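Local coordinates for DUF3887 domain-containing protein (Ruminococcus gnavus, PDB 4HYZ) that is of unknown function but belongs to the DUF3887 family, whose fold, probably NTF2-like, packs helices against an antiparallel beta-sheet, at residues I26-D31 and I88-E93; E33-R38 and S45-E50; K57-Q62 and V97-A102. All coordinates share one frame; numbering follows the deposited sequence.

Interaction 1: I26-D31 and I88-E93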
loop_
_atom_site.group_PDB
_atom_site.type_symbol
_atom_site.label_atom_id
_atom_site.label_comp_id
_atom_site.label_asym_id
_atom_site.label_seq_id
_atom_site.Cartn_x
_atom_site.Cartn_y
_atom_site.Cartn_z
ATOM N N ILE A 26 -11.167 26.272 -0.925
ATOM C CA ILE A 26 -10.899 27.327 -1.922
ATOM C C ILE A 26 -11.606 26.938 -3.236
ATOM O O ILE A 26 -12.182 27.803 -3.876
ATOM C CB ILE A 26 -9.373 27.605 -2.096
ATOM C CG1 ILE A 26 -8.756 28.281 -0.817
ATOM C CG2 ILE A 26 -9.108 28.478 -3.325
ATOM C CD1 ILE A 26 -7.120 27.814 -0.549
ATOM N N ALA A 27 -11.590 25.643 -3.627
ATOM C CA ALA A 27 -12.306 25.174 -4.827
ATOM C C ALA A 27 -13.822 25.385 -4.679
ATOM O O ALA A 27 -14.457 25.871 -5.610
ATOM C CB ALA A 27 -12.013 23.701 -5.085
ATOM N N GLN A 28 -14.381 25.092 -3.487
ATOM C CA GLN A 28 -15.822 25.281 -3.236
ATOM C C GLN A 28 -16.236 26.758 -3.179
ATOM O O GLN A 28 -17.421 27.043 -3.321
ATOM C CB GLN A 28 -16.271 24.591 -1.938
ATOM C CG GLN A 28 -16.221 23.061 -1.992
ATOM C CD GLN A 28 -16.326 22.431 -0.621
ATOM O OE1 GLN A 28 -16.244 23.082 0.447
ATOM N NE2 GLN A 28 -16.490 21.138 -0.615
ATOM N N SER A 29 -15.290 27.693 -2.948
ATOM C CA SER A 29 -15.583 29.127 -2.832
ATOM C C SER A 29 -16.040 29.753 -4.152
ATOM O O SER A 29 -16.626 30.841 -4.140
ATOM C CB SER A 29 -14.357 29.868 -2.308
ATOM O OG SER A 29 -13.351 29.962 -3.302
ATOM N N LYS A 30 -15.772 29.066 -5.287
ATOM C CA LYS A 30 -16.111 29.476 -6.670
ATOM C C LYS A 30 -15.199 30.625 -7.145
ATOM O O LYS A 30 -15.413 31.167 -8.229
ATOM C CB LYS A 30 -17.613 29.837 -6.859
ATOM C CG LYS A 30 -18.581 28.750 -6.383
ATOM C CD LYS A 30 -20.031 29.048 -6.735
ATOM C CE LYS A 30 -20.945 28.209 -5.871
ATOM N NZ LYS A 30 -22.385 28.359 -6.223
ATOM N N ASP A 31 -14.156 30.961 -6.362
ATOM C CA ASP A 31 -13.169 31.986 -6.720
ATOM C C ASP A 31 -12.064 31.304 -7.541
ATOM O O ASP A 31 -11.123 30.735 -6.975
ATOM C CB ASP A 31 -12.613 32.675 -5.454
ATOM C CG ASP A 31 -11.698 33.851 -5.693
ATOM O OD1 ASP A 31 -11.094 33.926 -6.779
ATOM O OD2 ASP A 31 -11.550 34.675 -4.785
ATOM N N ILE A 88 -9.066 12.139 -0.412
ATOM C CA ILE A 88 -9.791 12.562 0.791
ATOM C C ILE A 88 -11.289 12.524 0.515
ATOM O O ILE A 88 -11.750 12.924 -0.553
ATOM C CB ILE A 88 -9.297 13.950 1.319
ATOM C CG1 ILE A 88 -10.049 14.413 2.611
ATOM C CG2 ILE A 88 -9.291 15.021 0.224
ATOM C CD1 ILE A 88 -9.379 15.625 3.343
ATOM N N VAL A 89 -12.025 11.971 1.469
ATOM C CA VAL A 89 -13.475 11.869 1.405
ATOM C C VAL A 89 -14.070 13.216 1.780
ATOM O O VAL A 89 -13.696 13.791 2.801
ATOM C CB VAL A 89 -14.026 10.741 2.322
ATOM C CG1 VAL A 89 -15.551 10.750 2.359
ATOM C CG2 VAL A 89 -13.511 9.384 1.879
ATOM N N VAL A 90 -14.976 13.721 0.950
ATOM C CA VAL A 90 -15.720 14.946 1.242
ATOM C C VAL A 90 -17.197 14.531 1.272
ATOM O O VAL A 90 -17.718 13.973 0.298
ATOM C CB VAL A 90 -15.417 16.135 0.310
ATOM C CG1 VAL A 90 -16.161 17.368 0.778
ATOM C CG2 VAL A 90 -13.914 16.419 0.263
ATOM N N LYS A 91 -17.826 14.705 2.428
ATOM C CA LYS A 91 -19.232 14.305 2.616
ATOM C C LYS A 91 -20.152 15.494 2.327
ATOM O O LYS A 91 -20.042 16.524 2.985
ATOM C CB LYS A 91 -19.482 13.741 4.039
ATOM C CG LYS A 91 -18.384 12.794 4.534
ATOM C CD LYS A 91 -18.708 12.187 5.890
ATOM C CE LYS A 91 -17.745 11.090 6.264
ATOM N NZ LYS A 91 -17.937 10.651 7.667
ATOM N N TYR A 92 -20.966 15.378 1.267
ATOM C CA TYR A 92 -21.966 16.385 0.879
ATOM C C TYR A 92 -23.337 15.835 1.218
ATOM O O TYR A 92 -23.462 14.635 1.499
ATOM C CB TYR A 92 -21.883 16.745 -0.617
ATOM C CG TYR A 92 -20.587 17.407 -1.033
ATOM C CD1 TYR A 92 -20.380 18.769 -0.836
ATOM C CD2 TYR A 92 -19.574 16.675 -1.650
ATOM C CE1 TYR A 92 -19.173 19.377 -1.188
ATOM C CE2 TYR A 92 -18.382 17.276 -2.037
ATOM C CZ TYR A 92 -18.183 18.630 -1.809
ATOM O OH TYR A 92 -16.992 19.218 -2.184
ATOM N N GLU A 93 -24.371 16.687 1.165
ATOM C CA GLU A 93 -25.751 16.302 1.443
ATOM C C GLU A 93 -26.210 15.171 0.516
ATOM O O GLU A 93 -26.895 14.251 0.976
ATOM C CB GLU A 93 -26.677 17.518 1.315
ATOM C CG GLU A 93 -27.511 17.790 2.558
#
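Gln28 on helix 13-28 and Val90 on strand 81-92 mark the closest backbone approach, yet their CA atoms remain 11.3 Å apart, so side chains must bridge the gap between helix and sheet. Val90 and Tyr92, two apart in the strand, lie on the same face, and both direct CB toward the helix. Beyond Gln28 the chain turns at Lys30, with positive phi, and Asp31 caps Ser34 N.

Gln28 starts with CG beside the backbone N (chi1 -68°) and then runs extended, carrying its amide to meet Tyr92, which reaches out from the opposite direction. Gln28 NE2 donates to Tyr92 OH; the modelled 2.5 Å is implausibly short, so the exact length is doubtful, and the bond bends to 145° at the hydrogen. The hydroxyl lies almost in the amide plane, while NE2 sits at the ring edge and the two flat groups are inclined by 65°. Val90 CG1 flanks the amide, 4.0 Å from Gln28 NE2. With an alanine at Gln28, Tyr92 OH would probably lose this donor and a gap would open beside Val90 CG1.

Tyr92 OH also hydrogen-bonds Tyr99 OH, so two polar partners hold the buried phenol within a largely apolar interface.

Interaction 2: E33-R38 and S45-E50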
loop_
_atom_site.group_PDB
_atom_site.type_symbol
_atom_site.label_atom_id
_atom_site.label_comp_id
_atom_site.label_asym_id
_atom_site.label_seq_id
_atom_site.Cartn_x
_atom_site.Cartn_y
_atom_site.Cartn_z
ATOM N N GLU A 33 -9.591 32.507 -9.514
ATOM C CA GLU A 33 -8.248 33.057 -9.371
ATOM C C GLU A 33 -7.568 32.611 -8.064
ATOM O O GLU A 33 -6.359 32.351 -8.106
ATOM C CB GLU A 33 -8.244 34.600 -9.514
ATOM C CG GLU A 33 -8.652 35.078 -10.910
ATOM C CD GLU A 33 -7.797 34.678 -12.108
ATOM O OE1 GLU A 33 -6.617 34.309 -11.916
ATOM O OE2 GLU A 33 -8.297 34.791 -13.250
ATOM N N SER A 34 -8.328 32.461 -6.931
ATOM C CA SER A 34 -7.724 31.975 -5.682
ATOM C C SER A 34 -7.355 30.514 -5.822
ATOM O O SER A 34 -6.290 30.114 -5.366
ATOM C CB SER A 34 -8.637 32.174 -4.491
ATOM O OG SER A 34 -8.796 33.564 -4.271
ATOM N N TRP A 35 -8.225 29.729 -6.497
ATOM C CA TRP A 35 -8.006 28.305 -6.712
ATOM C C TRP A 35 -6.806 28.116 -7.614
ATOM O O TRP A 35 -5.905 27.364 -7.245
ATOM C CB TRP A 35 -9.269 27.644 -7.275
ATOM C CG TRP A 35 -9.110 26.182 -7.599
ATOM C CD1 TRP A 35 -9.132 25.133 -6.724
ATOM C CD2 TRP A 35 -8.948 25.612 -8.907
ATOM N NE1 TRP A 35 -9.006 23.947 -7.407
ATOM C CE2 TRP A 35 -8.910 24.209 -8.751
ATOM C CE3 TRP A 35 -8.838 26.155 -10.200
ATOM C CZ2 TRP A 35 -8.770 23.338 -9.837
ATOM C CZ3 TRP A 35 -8.725 25.290 -11.276
ATOM C CH2 TRP A 35 -8.682 23.904 -11.091
ATOM N N LYS A 36 -6.734 28.866 -8.735
ATOM C CA LYS A 36 -5.591 28.824 -9.669
ATOM C C LYS A 36 -4.256 29.138 -8.945
ATOM O O LYS A 36 -3.257 28.469 -9.199
ATOM C CB LYS A 36 -5.816 29.814 -10.817
ATOM C CG LYS A 36 -4.751 29.794 -11.912
ATOM C CD LYS A 36 -5.231 30.483 -13.206
ATOM C CE LYS A 36 -4.936 31.960 -13.256
ATOM N NZ LYS A 36 -3.500 32.257 -13.508
ATOM N N SER A 37 -4.260 30.119 -8.030
ATOM C CA SER A 37 -3.086 30.575 -7.281
ATOM C C SER A 37 -2.505 29.478 -6.360
ATOM O O SER A 37 -1.367 29.623 -5.899
ATOM C CB SER A 37 -3.414 31.825 -6.460
ATOM O OG SER A 37 -4.051 31.489 -5.233
ATOM N N ARG A 38 -3.278 28.401 -6.095
ATOM C CA ARG A 38 -2.834 27.301 -5.231
ATOM C C ARG A 38 -2.005 26.244 -6.015
ATOM O O ARG A 38 -1.399 25.366 -5.409
ATOM C CB ARG A 38 -4.035 26.685 -4.501
ATOM C CG ARG A 38 -4.536 27.574 -3.331
ATOM C CD ARG A 38 -3.497 27.679 -2.200
ATOM N NE ARG A 38 -3.032 26.330 -1.857
ATOM C CZ ARG A 38 -1.800 25.851 -1.989
ATOM N NH1 ARG A 38 -0.780 26.668 -2.249
ATOM N NH2 ARG A 38 -1.561 24.570 -1.784
ATOM N N SER A 45 -0.700 28.575 -15.747
ATOM C CA SER A 45 -1.017 28.955 -17.122
ATOM C C SER A 45 -1.618 27.785 -17.930
ATOM O O SER A 45 -2.198 28.028 -18.980
ATOM C CB SER A 45 0.204 29.543 -17.816
ATOM O OG SER A 45 0.419 30.882 -17.396
ATOM N N SER A 46 -1.555 26.558 -17.422
ATOM C CA SER A 46 -2.165 25.371 -18.034
ATOM C C SER A 46 -3.672 25.241 -17.672
ATOM O O SER A 46 -4.390 24.464 -18.302
ATOM C CB SER A 46 -1.408 24.122 -17.584
ATOM O OG SER A 46 -2.091 22.913 -17.880
ATOM N N LEU A 47 -4.134 25.961 -16.635
ATOM C CA LEU A 47 -5.521 25.886 -16.161
ATOM C C LEU A 47 -6.436 26.813 -16.938
ATOM O O LEU A 47 -6.003 27.871 -17.415
ATOM C CB LEU A 47 -5.611 26.242 -14.657
ATOM C CG LEU A 47 -4.747 25.459 -13.672
ATOM C CD1 LEU A 47 -4.858 26.051 -12.319
ATOM C CD2 LEU A 47 -5.097 23.980 -13.649
ATOM N N THR A 48 -7.724 26.433 -17.021
ATOM C CA THR A 48 -8.753 27.250 -17.669
ATOM C C THR A 48 -9.934 27.479 -16.727
ATOM O O THR A 48 -10.229 26.616 -15.896
ATOM C CB THR A 48 -9.235 26.620 -18.987
ATOM O OG1 THR A 48 -9.947 25.418 -18.718
ATOM C CG2 THR A 48 -8.095 26.368 -19.988
ATOM N N GLU A 49 -10.639 28.616 -16.890
ATOM C CA GLU A 49 -11.827 28.908 -16.093
ATOM C C GLU A 49 -12.973 27.987 -16.518
ATOM O O GLU A 49 -13.747 27.555 -15.668
ATOM C CB GLU A 49 -12.236 30.377 -16.203
ATOM C CG GLU A 49 -13.231 30.766 -15.126
ATOM C CD GLU A 49 -13.433 32.243 -14.874
ATOM O OE1 GLU A 49 -12.809 33.073 -15.575
ATOM O OE2 GLU A 49 -14.212 32.570 -13.951
ATOM N N GLU A 50 -13.056 27.657 -17.823
ATOM C CA GLU A 50 -14.070 26.754 -18.378
ATOM C C GLU A 50 -14.004 25.376 -17.669
ATOM O O GLU A 50 -15.032 24.892 -17.198
ATOM C CB GLU A 50 -13.917 26.606 -19.906
#
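Leu47 lays one methyl, CD1, against Lys36 and Trp35 of helix 32-36, an example of a loop residue just before helix 49-60 packing on the preceding helix 32-36. The backbones come nearest at Lys36 and Leu47, whose CA atoms are 7.1 Å apart. Leu47 points CB toward the helix, with CG beside its own backbone N (chi1 -55°) and CD1 leading.

On the helix side, Lys36 offers the root of its side chain. CD1 of Leu47 is 3.8 Å from Lys36 CG and 3.9 Å from Lys36 CA, and the two side chains slide past each other in opposite directions. With CG anti to the backbone N (chi1 -176°), the lysine runs straight at first. The touching is done by CG and CA at the start of the chain; the bends farther out at chi3 (90°) and chi4 only direct the amine. The six-membered ring of Trp35 passes obliquely by the leucine, CZ3 lying 4.1 Å from Leu47 CD1. The indole is buried among other aromatic rings: it stacks with Tyr52 and meets Phe39 and Phe112 edge-to-face. Leu47 also rests on Tyr32.

Within segment 33-38, Ser37 OG returns to Ser34 O at 2.6 Å. Thr48, the N-cap of helix 49-60, accepts from Ser51 N through its hydroxyl. Glu33 and Glu49 bring like charges near each other, OE2 of the former being 5.4 Å from OE1 of the latter, which is likely to be mildly unfavourable.

Across the two segments the attraction is therefore apolar: the leucine methyl lies beside an aromatic cluster, and the lysine supplies methylenes there while its charge stays directed away from the indole.

Interaction 3: K57-Q62 and V97-A102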
loop_
_atom_site.group_PDB
_atom_site.type_symbol
_atom_site.label_atom_id
_atom_site.label_comp_id
_atom_site.label_asym_id
_atom_site.label_seq_id
_atom_site.Cartn_x
_atom_site.Cartn_y
_atom_site.Cartn_z
ATOM N N LYS A 57 -20.218 23.107 -11.783
ATOM C CA LYS A 57 -21.500 22.558 -12.245
ATOM C C LYS A 57 -21.786 21.202 -11.550
ATOM O O LYS A 57 -22.865 21.016 -10.993
ATOM C CB LYS A 57 -21.504 22.384 -13.782
ATOM C CG LYS A 57 -21.977 23.597 -14.571
ATOM N N ILE A 58 -20.792 20.295 -11.537
ATOM C CA ILE A 58 -20.886 18.973 -10.903
ATOM C C ILE A 58 -20.958 19.143 -9.372
ATOM O O ILE A 58 -21.741 18.448 -8.721
ATOM C CB ILE A 58 -19.707 18.037 -11.354
ATOM C CG1 ILE A 58 -19.766 17.785 -12.880
ATOM C CG2 ILE A 58 -19.723 16.701 -10.609
ATOM C CD1 ILE A 58 -18.416 17.517 -13.540
ATOM N N LEU A 59 -20.156 20.075 -8.812
ATOM C CA LEU A 59 -20.112 20.383 -7.378
ATOM C C LEU A 59 -21.480 20.832 -6.859
ATOM O O LEU A 59 -21.904 20.336 -5.812
ATOM C CB LEU A 59 -19.039 21.453 -7.048
ATOM C CG LEU A 59 -18.990 21.961 -5.582
ATOM C CD1 LEU A 59 -18.557 20.858 -4.626
ATOM C CD2 LEU A 59 -18.095 23.181 -5.447
ATOM N N GLU A 60 -22.170 21.755 -7.585
ATOM C CA GLU A 60 -23.485 22.280 -7.193
ATOM C C GLU A 60 -24.522 21.155 -7.002
ATOM O O GLU A 60 -25.375 21.266 -6.128
ATOM C CB GLU A 60 -24.007 23.304 -8.216
ATOM C CG GLU A 60 -23.943 24.761 -7.770
ATOM C CD GLU A 60 -22.705 25.539 -8.197
ATOM O OE1 GLU A 60 -21.598 25.244 -7.681
ATOM O OE2 GLU A 60 -22.852 26.471 -9.025
ATOM N N LYS A 61 -24.412 20.063 -7.790
ATOM C CA LYS A 61 -25.326 18.906 -7.761
ATOM C C LYS A 61 -25.172 18.057 -6.483
ATOM O O LYS A 61 -26.007 17.196 -6.234
ATOM C CB LYS A 61 -25.090 18.000 -8.993
ATOM C CG LYS A 61 -25.527 18.572 -10.344
ATOM C CD LYS A 61 -24.999 17.690 -11.492
ATOM C CE LYS A 61 -25.728 17.891 -12.803
ATOM N NZ LYS A 61 -25.292 19.122 -13.514
ATOM N N GLN A 62 -24.101 18.278 -5.692
ATOM C CA GLN A 62 -23.814 17.509 -4.475
ATOM C C GLN A 62 -24.534 18.050 -3.252
ATOM O O GLN A 62 -24.657 17.346 -2.250
ATOM C CB GLN A 62 -22.300 17.499 -4.183
ATOM C CG GLN A 62 -21.421 16.995 -5.317
ATOM C CD GLN A 62 -21.901 15.698 -5.891
ATOM O OE1 GLN A 62 -22.096 14.702 -5.179
ATOM N NE2 GLN A 62 -22.129 15.701 -7.195
ATOM N N VAL A 97 -17.904 12.090 -1.711
ATOM C CA VAL A 97 -17.145 12.358 -2.936
ATOM C C VAL A 97 -15.672 12.191 -2.607
ATOM O O VAL A 97 -15.220 12.732 -1.597
ATOM C CB VAL A 97 -17.476 13.777 -3.498
ATOM C CG1 VAL A 97 -16.529 14.172 -4.626
ATOM C CG2 VAL A 97 -18.930 13.856 -3.976
ATOM N N ASN A 98 -14.933 11.443 -3.429
ATOM C CA ASN A 98 -13.499 11.230 -3.219
ATOM C C ASN A 98 -12.670 12.202 -4.069
ATOM O O ASN A 98 -12.600 12.055 -5.293
ATOM C CB ASN A 98 -13.081 9.784 -3.534
ATOM C CG ASN A 98 -13.681 8.737 -2.636
ATOM O OD1 ASN A 98 -13.404 8.646 -1.442
ATOM N ND2 ASN A 98 -14.465 7.877 -3.214
ATOM N N TYR A 99 -12.021 13.168 -3.427
ATOM C CA TYR A 99 -11.144 14.087 -4.151
ATOM C C TYR A 99 -9.720 13.547 -4.202
ATOM O O TYR A 99 -9.253 13.016 -3.199
ATOM C CB TYR A 99 -11.126 15.459 -3.470
ATOM C CG TYR A 99 -12.286 16.371 -3.790
ATOM C CD1 TYR A 99 -13.526 16.197 -3.174
ATOM C CD2 TYR A 99 -12.098 17.515 -4.556
ATOM C CE1 TYR A 99 -14.562 17.114 -3.356
ATOM C CE2 TYR A 99 -13.131 18.429 -4.758
ATOM C CZ TYR A 99 -14.359 18.227 -4.152
ATOM O OH TYR A 99 -15.371 19.130 -4.335
ATOM N N SER A 100 -9.017 13.727 -5.332
ATOM C CA SER A 100 -7.601 13.342 -5.486
ATOM C C SER A 100 -6.790 14.592 -5.737
ATOM O O SER A 100 -6.999 15.256 -6.749
ATOM C CB SER A 100 -7.401 12.354 -6.632
ATOM O OG SER A 100 -8.182 11.205 -6.396
ATOM N N LEU A 101 -5.894 14.909 -4.814
ATOM C CA LEU A 101 -5.018 16.069 -4.876
ATOM C C LEU A 101 -3.593 15.620 -4.800
ATOM O O LEU A 101 -3.283 14.693 -4.055
ATOM C CB LEU A 101 -5.318 17.052 -3.707
ATOM C CG LEU A 101 -6.471 18.041 -3.890
ATOM C CD1 LEU A 101 -7.822 17.337 -3.964
ATOM C CD2 LEU A 101 -6.528 19.013 -2.736
ATOM N N ALA A 102 -2.714 16.287 -5.539
ATOM C CA ALA A 102 -1.290 15.993 -5.513
ATOM C C ALA A 102 -0.526 17.287 -5.377
ATOM O O ALA A 102 -0.936 18.312 -5.920
ATOM C CB ALA A 102 -0.866 15.215 -6.762
#
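Gln62 and Val97 are the nearest backbone positions where segment 57-62, which starts in helix 49-60, approaches strand 95-103, with 8.6 Å between their CA atoms, and the strand then runs away from the helix. The packing is consistent with an NTF2-like alpha+beta fold, to whose clan the DUF3887 family belongs: helices lie across one face of the antiparallel sheet.

Two side-chain pairs make the contact, each crossing at about a right angle. Leu59 sends CG anti to its backbone N (chi1 174°), which brings CD1 to 3.6 Å from Tyr99 OH. That hydroxyl bonds to Tyr92 OH and Tyr55 OH, so the leucine methyl packs beside the hydrogen-bonded phenols. At the outer end of the interface, Gln62 is folded at chi2 (-49°) and sets its amide oxygen against a methyl of Val97, while Met114 at the chain terminus packs on both of these residues as well as on Tyr99. On the other face of the strand Asn98 packs against Gln76 of a second subunit.

The fold in the glutamine chain lets its amide turn back to Ile58. Gln62 NE2 donates to Ile58 O over 3.2 Å in a nearly straight bond (173°), the acceptor lying in the amide plane; this fixes the rotation of the amide and leaves Gln62 OE1 3.5 Å from Val97 CG2.

How the interactions relate
Interactions 1 and 3 are neighbours, their centres 6 Å apart, and both set helices against adjacent strands of one sheet. Interaction 1 is buried and polar at its heart; interaction 3 is partly buried and meets mainly through van der Waals contact, yet the Tyr92 and Tyr99 hydroxyls join the two, 2.7 Å from OH to OH. Interaction 2, also partly buried, lies farther out, its centre about 16 Å from each of the others, and ties loop to helix through apolar contact. Ala27 and Ile26 of interaction 1 pack on Trp35 of interaction 2, whereas interactions 2 and 3 do not touch, their nearest atoms being about 7 Å apart, but both use helix 49-60.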